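Collagen adhesin (PDB 2OKM) is a bacterial surface adhesin whose N2 region, the part in this chain, probably binds collagen. Local coordinates at residues S31-D36 with Y128-Q133; I37-R42 with L90-D95. One frame throughout, in Å; residues are numbered along the deposited sequence.

Interaction 1. Residues S31-D36 with Y128-Q133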
loop_
_atom_site.group_PDB
_atom_site.type_symbol
_atom_site.label_atom_id
_atom_site.label_comp_id
_atom_site.label_asym_id
_atom_site.label_seq_id
_atom_site.Cartn_x
_atom_site.Cartn_y
_atom_site.Cartn_z
ATOM N N SER A 31 14.181 -6.207 -4.264
ATOM C CA SER A 31 14.699 -7.548 -4.008
ATOM C C SER A 31 13.891 -8.528 -4.851
ATOM O O SER A 31 12.840 -8.185 -5.384
ATOM C CB SER A 31 14.521 -7.918 -2.535
ATOM O OG SER A 31 15.150 -6.981 -1.676
ATOM N N ASP A 32 14.393 -9.747 -4.985
ATOM C CA ASP A 32 13.672 -10.770 -5.725
ATOM C C ASP A 32 12.638 -11.305 -4.734
ATOM O O ASP A 32 12.786 -11.118 -3.525
ATOM C CB ASP A 32 14.630 -11.897 -6.138
ATOM C CG ASP A 32 14.029 -12.828 -7.175
ATOM O OD1 ASP A 32 14.715 -13.801 -7.563
ATOM O OD2 ASP A 32 12.885 -12.590 -7.612
ATOM N N VAL A 33 11.581 -11.936 -5.239
ATOM C CA VAL A 33 10.552 -12.530 -4.387
ATOM C C VAL A 33 10.240 -13.907 -4.962
ATOM O O VAL A 33 10.362 -14.112 -6.170
ATOM C CB VAL A 33 9.255 -11.683 -4.349
ATOM C CG1 VAL A 33 9.519 -10.352 -3.654
ATOM C CG2 VAL A 33 8.731 -11.458 -5.758
ATOM N N THR A 34 9.846 -14.847 -4.104
ATOM C CA THR A 34 9.543 -16.208 -4.545
ATOM C C THR A 34 8.056 -16.543 -4.588
ATOM O O THR A 34 7.671 -17.632 -5.017
ATOM C CB THR A 34 10.244 -17.248 -3.650
ATOM O OG1 THR A 34 9.816 -17.080 -2.294
ATOM C CG2 THR A 34 11.753 -17.083 -3.726
ATOM N N GLU A 35 7.223 -15.612 -4.135
ATOM C CA GLU A 35 5.782 -15.810 -4.144
ATOM C C GLU A 35 5.102 -14.455 -4.239
ATOM O O GLU A 35 5.769 -13.416 -4.230
ATOM C CB GLU A 35 5.320 -16.519 -2.869
ATOM C CG GLU A 35 5.717 -15.812 -1.583
ATOM C CD GLU A 35 5.077 -16.429 -0.351
ATOM O OE1 GLU A 35 4.942 -17.672 -0.306
ATOM O OE2 GLU A 35 4.721 -15.674 0.577
ATOM N N ASP A 36 3.779 -14.470 -4.346
ATOM C CA ASP A 36 3.021 -13.227 -4.424
ATOM C C ASP A 36 3.225 -12.469 -3.121
ATOM O O ASP A 36 3.652 -13.042 -2.118
ATOM C CB ASP A 36 1.516 -13.488 -4.559
ATOM C CG ASP A 36 1.139 -14.210 -5.834
ATOM O OD1 ASP A 36 1.945 -14.254 -6.785
ATOM O OD2 ASP A 36 0.003 -14.722 -5.884
ATOM N N TYR A 128 4.819 -12.338 2.577
ATOM C CA TYR A 128 5.734 -12.336 1.440
ATOM C C TYR A 128 6.892 -13.295 1.700
ATOM O O TYR A 128 7.080 -13.757 2.823
ATOM C CB TYR A 128 6.259 -10.916 1.178
ATOM C CG TYR A 128 7.123 -10.333 2.277
ATOM C CD1 TYR A 128 8.502 -10.546 2.299
ATOM C CD2 TYR A 128 6.565 -9.540 3.280
ATOM C CE1 TYR A 128 9.301 -9.977 3.292
ATOM C CE2 TYR A 128 7.354 -8.971 4.276
ATOM C CZ TYR A 128 8.721 -9.191 4.274
ATOM O OH TYR A 128 9.503 -8.614 5.249
ATOM N N GLN A 129 7.660 -13.605 0.659
ATOM C CA GLN A 129 8.794 -14.509 0.811
ATOM C C GLN A 129 9.928 -14.120 -0.127
ATOM O O GLN A 129 9.720 -13.940 -1.327
ATOM C CB GLN A 129 8.367 -15.956 0.542
ATOM C CG GLN A 129 9.462 -16.982 0.818
ATOM C CD GLN A 129 8.960 -18.416 0.781
ATOM O OE1 GLN A 129 9.723 -19.356 1.006
ATOM N NE2 GLN A 129 7.674 -18.591 0.500
ATOM N N LEU A 130 11.126 -13.992 0.433
ATOM C CA LEU A 130 12.302 -13.622 -0.342
ATOM C C LEU A 130 13.144 -14.846 -0.680
ATOM O O LEU A 130 12.883 -15.948 -0.195
ATOM C CB LEU A 130 13.155 -12.623 0.441
ATOM C CG LEU A 130 12.434 -11.374 0.955
ATOM C CD1 LEU A 130 13.440 -10.457 1.635
ATOM C CD2 LEU A 130 11.750 -10.655 -0.197
ATOM N N ASN A 131 14.158 -14.640 -1.516
ATOM C CA ASN A 131 15.054 -15.713 -1.929
ATOM C C ASN A 131 15.820 -16.328 -0.766
ATOM O O ASN A 131 16.260 -15.626 0.149
ATOM C CB ASN A 131 16.052 -15.193 -2.967
ATOM C CG ASN A 131 15.621 -15.483 -4.388
ATOM O OD1 ASN A 131 16.205 -14.968 -5.341
ATOM N ND2 ASN A 131 14.604 -16.323 -4.539
ATOM N N ASN A 132 15.980 -17.647 -0.816
ATOM C CA ASN A 132 16.699 -18.385 0.212
ATOM C C ASN A 132 16.190 -18.043 1.606
ATOM O O ASN A 132 16.960 -18.004 2.567
ATOM C CB ASN A 132 18.195 -18.092 0.111
ATOM N N GLN A 133 14.890 -17.793 1.712
ATOM C CA GLN A 133 14.289 -17.460 2.997
ATOM C C GLN A 133 12.908 -18.059 3.181
ATOM O O GLN A 133 12.212 -18.361 2.213
ATOM C CB GLN A 133 14.189 -15.944 3.170
ATOM C CG GLN A 133 15.521 -15.263 3.376
ATOM C CD GLN A 133 15.390 -13.969 4.145
ATOM O OE1 GLN A 133 16.386 -13.395 4.578
ATOM N NE2 GLN A 133 14.158 -13.501 4.321
HETATM O O HOH W 1 12.453 -18.563 -0.932
HETATM O O HOH W 2 6.405 -12.449 -1.777
#

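Interaction 2. Residues I37-R42 with L90-D95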
loop_
_atom_site.group_PDB
_atom_site.type_symbol
_atom_site.label_atom_id
_atom_site.label_comp_id
_atom_site.label_asym_id
_atom_site.label_seq_id
_atom_site.Cartn_x
_atom_site.Cartn_y
_atom_site.Cartn_z
ATOM N N ILE A 37 2.917 -11.179 -3.149
ATOM C CA ILE A 37 3.000 -10.335 -1.964
ATOM C C ILE A 37 1.535 -10.052 -1.668
ATOM O O ILE A 37 0.822 -9.544 -2.530
ATOM C CB ILE A 37 3.700 -8.998 -2.255
ATOM C CG1 ILE A 37 5.122 -9.248 -2.754
ATOM C CG2 ILE A 37 3.715 -8.141 -0.989
ATOM C CD1 ILE A 37 5.791 -8.009 -3.324
ATOM N N SER A 38 1.083 -10.381 -0.461
ATOM C CA SER A 38 -0.319 -10.175 -0.111
ATOM C C SER A 38 -0.489 -9.282 1.102
ATOM O O SER A 38 0.026 -9.580 2.175
ATOM C CB SER A 38 -0.994 -11.523 0.152
ATOM O OG SER A 38 -0.885 -12.371 -0.977
ATOM N N ILE A 39 -1.226 -8.190 0.923
ATOM C CA ILE A 39 -1.477 -7.241 1.998
ATOM C C ILE A 39 -2.951 -7.224 2.382
ATOM O O ILE A 39 -3.820 -7.119 1.519
ATOM C CB ILE A 39 -1.096 -5.802 1.576
ATOM C CG1 ILE A 39 0.384 -5.739 1.196
ATOM C CG2 ILE A 39 -1.411 -4.826 2.709
ATOM C CD1 ILE A 39 0.809 -4.393 0.643
ATOM N N ALA A 40 -3.224 -7.350 3.679
ATOM C CA ALA A 40 -4.590 -7.280 4.187
ATOM C C ALA A 40 -4.596 -5.960 4.946
ATOM O O ALA A 40 -3.905 -5.815 5.957
ATOM C CB ALA A 40 -4.878 -8.440 5.133
ATOM N N ASP A 41 -5.367 -4.998 4.452
ATOM C CA ASP A 41 -5.415 -3.674 5.060
ATOM C C ASP A 41 -6.744 -3.330 5.726
ATOM O O ASP A 41 -7.806 -3.475 5.124
ATOM C CB ASP A 41 -5.085 -2.628 3.990
ATOM C CG ASP A 41 -4.773 -1.273 4.578
ATOM O OD1 ASP A 41 -5.670 -0.671 5.203
ATOM O OD2 ASP A 41 -3.623 -0.815 4.409
ATOM N N ARG A 42 -6.670 -2.875 6.975
ATOM C CA ARG A 42 -7.851 -2.484 7.737
ATOM C C ARG A 42 -7.656 -1.051 8.213
ATOM O O ARG A 42 -6.871 -0.794 9.127
ATOM C CB ARG A 42 -8.045 -3.416 8.934
ATOM N N LEU A 90 -4.802 -6.378 -0.977
ATOM C CA LEU A 90 -4.074 -6.077 -2.199
ATOM C C LEU A 90 -2.965 -7.096 -2.418
ATOM O O LEU A 90 -2.132 -7.320 -1.539
ATOM C CB LEU A 90 -3.487 -4.664 -2.116
ATOM C CG LEU A 90 -2.632 -4.161 -3.285
ATOM C CD1 LEU A 90 -3.427 -4.207 -4.578
ATOM C CD2 LEU A 90 -2.175 -2.736 -2.989
ATOM N N ARG A 91 -2.966 -7.715 -3.594
ATOM C CA ARG A 91 -1.965 -8.715 -3.935
ATOM C C ARG A 91 -1.141 -8.301 -5.148
ATOM O O ARG A 91 -1.672 -7.744 -6.107
ATOM C CB ARG A 91 -2.655 -10.045 -4.226
ATOM C CG ARG A 91 -1.742 -11.114 -4.777
ATOM C CD ARG A 91 -2.511 -12.411 -4.962
ATOM N NE ARG A 91 -3.162 -12.891 -3.742
ATOM C CZ ARG A 91 -2.714 -13.902 -3.004
ATOM N NH1 ARG A 91 -1.611 -14.529 -3.363
ATOM N NH2 ARG A 91 -3.385 -14.314 -1.930
ATOM N N PHE A 92 0.162 -8.557 -5.078
ATOM C CA PHE A 92 1.092 -8.270 -6.168
ATOM C C PHE A 92 1.578 -9.637 -6.626
ATOM O O PHE A 92 2.138 -10.400 -5.828
ATOM C CB PHE A 92 2.296 -7.464 -5.670
ATOM C CG PHE A 92 1.940 -6.126 -5.094
ATOM C CD1 PHE A 92 2.003 -4.978 -5.875
ATOM C CD2 PHE A 92 1.535 -6.017 -3.767
ATOM C CE1 PHE A 92 1.670 -3.737 -5.344
ATOM C CE2 PHE A 92 1.200 -4.779 -3.225
ATOM C CZ PHE A 92 1.267 -3.639 -4.014
ATOM N N TYR A 93 1.357 -9.962 -7.896
ATOM C CA TYR A 93 1.784 -11.259 -8.407
ATOM C C TYR A 93 3.306 -11.366 -8.471
ATOM O O TYR A 93 4.002 -10.407 -8.796
ATOM C CB TYR A 93 1.173 -11.520 -9.786
ATOM C CG TYR A 93 -0.343 -11.491 -9.805
ATOM C CD1 TYR A 93 -1.086 -12.041 -8.759
ATOM C CD2 TYR A 93 -1.035 -10.935 -10.881
ATOM C CE1 TYR A 93 -2.483 -12.038 -8.785
ATOM C CE2 TYR A 93 -2.433 -10.929 -10.916
ATOM C CZ TYR A 93 -3.146 -11.481 -9.866
ATOM O OH TYR A 93 -4.524 -11.469 -9.889
ATOM N N ARG A 94 3.800 -12.556 -8.155
ATOM C CA ARG A 94 5.227 -12.849 -8.121
ATOM C C ARG A 94 6.069 -12.322 -9.283
ATOM O O ARG A 94 6.998 -11.538 -9.081
ATOM C CB ARG A 94 5.415 -14.367 -8.009
ATOM C CG ARG A 94 6.801 -14.841 -7.590
ATOM C CD ARG A 94 7.837 -14.710 -8.692
ATOM N NE ARG A 94 9.096 -15.365 -8.332
ATOM C CZ ARG A 94 9.388 -16.634 -8.597
ATOM N NH1 ARG A 94 8.514 -17.403 -9.233
ATOM N NH2 ARG A 94 10.560 -17.138 -8.226
ATOM N N ASP A 95 5.752 -12.754 -10.498
ATOM C CA ASP A 95 6.550 -12.363 -11.652
ATOM C C ASP A 95 6.882 -10.891 -11.835
ATOM O O ASP A 95 8.057 -10.534 -11.945
ATOM C CB ASP A 95 5.931 -12.905 -12.943
ATOM C CG ASP A 95 6.388 -14.313 -13.252
ATOM O OD1 ASP A 95 6.235 -14.746 -14.414
ATOM O OD2 ASP A 95 6.902 -14.984 -12.331
#

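Interaction 1. Residues S31-D36 with Y128-Q133
Thr-34 and Glu-35, in the loop that enters strand 37-43, pack against Gln-129 in the loop leaving strand 119-128, at one end of the immunoglobulin-like beta sandwich of the collagen-binding N2 region. The two loops run roughly antiparallel. Thr-34 N donates to Gln-129 O at 2.9 Å, nearly straight (172° at the hydrogen), and Val-33 CA makes a bent CA-H...O contact with the same oxygen, 3.5 Å from Gln-129 O. In place of a further direct backbone bond, a water donates to Glu-35 O at 2.7 Å and accepts from Gln-129 N at 3.0 Å. Thr-34 OG1, placed between its own backbone N and carbonyl carbon by chi1 of 59°, lies 3.1 Å from Gln-129 CG. Beyond Gln-129 a type II turn, Leu-130 to Gln-133, reverses the chain. Val-33 CG1 and Leu-130 CD2 meet at 4.1 Å, and both side chains rest on Phe-6, while the Asp-32 carboxylate is bound mainly by Arg-98. Glu-35 crosses the extended Gln-129 side chain at about a right angle; Gln-129 NE2 gives Glu-35 OE1 a weak bond of 3.0 Å, with amide and carboxylate planes 78° apart.

Interaction 2. Residues I37-R42 with L90-D95
Ile-37, Ser-38 and Ile-39 pair with Phe-92, Arg-91 and Leu-90 in an antiparallel ladder of the beta sandwich (strand directions 170° apart). Ile-37 with Phe-92 and Ile-39 with Leu-90 are hydrogen-bonded pairs; Ser-38 with Arg-91 is a non-hydrogen-bonded pair. Phe-92 N reaches Ile-37 O at 2.8 Å and Ile-37 N returns a bond to Phe-92 O at 2.9 Å; Ile-39 and Leu-90 exchange a similar couple. Ile-37 O also receives the CA-H of Arg-91, with Arg-91 CA 3.2 Å away.

The Phe-92 side chain leaves the sheet on the inner face, shared with Ile-37, Ile-39 and Leu-90. Its CB lies 4.0 Å from Ile-37 CB. With CG anti to the carbonyl carbon (chi1 -61°), the ring presents its CD2-CE2 edge to strand 37-42: CD2 is 3.8 Å from Ile-37 O, which sits near the ring plane, and CE2 is 3.9 Å from Ile-39 CD1. The ring also meets those of Phe-102 and Phe-72, and the side chain touches Val-26 of the facing sheet.

On the other face, Arg-91 bends at chi3 (-56°), bringing its guanidinium over Ser-38; Arg-91 NH1 forms a salt bridge with Asp-36, while Ser-38 OG lies over the flat group's centre, 3.1 Å from Arg-91 CZ.

In the fold
From the N terminus, the chain passes strand 19-26 and reaches 31-36, the first side of interaction 1, then runs straight on into 37-42, the first side of interaction 2. Interaction 2 closes first, when 90-95 returns beside that strand; interaction 1 closes later, at 128-133, so the shorter loop lies within the longer. Strand 37-43 thus has strand 87-92 on one flank and strand 119-128 on the other, in the middle of a five-stranded sheet, while interaction 1 joins the loops at its end. The two contacts touch through Asp-36 and Arg-94: Asp-36 OD1 probably accepts a hydrogen bond from Arg-94 N, and Arg-94 NE probably donates one to Val-33 O.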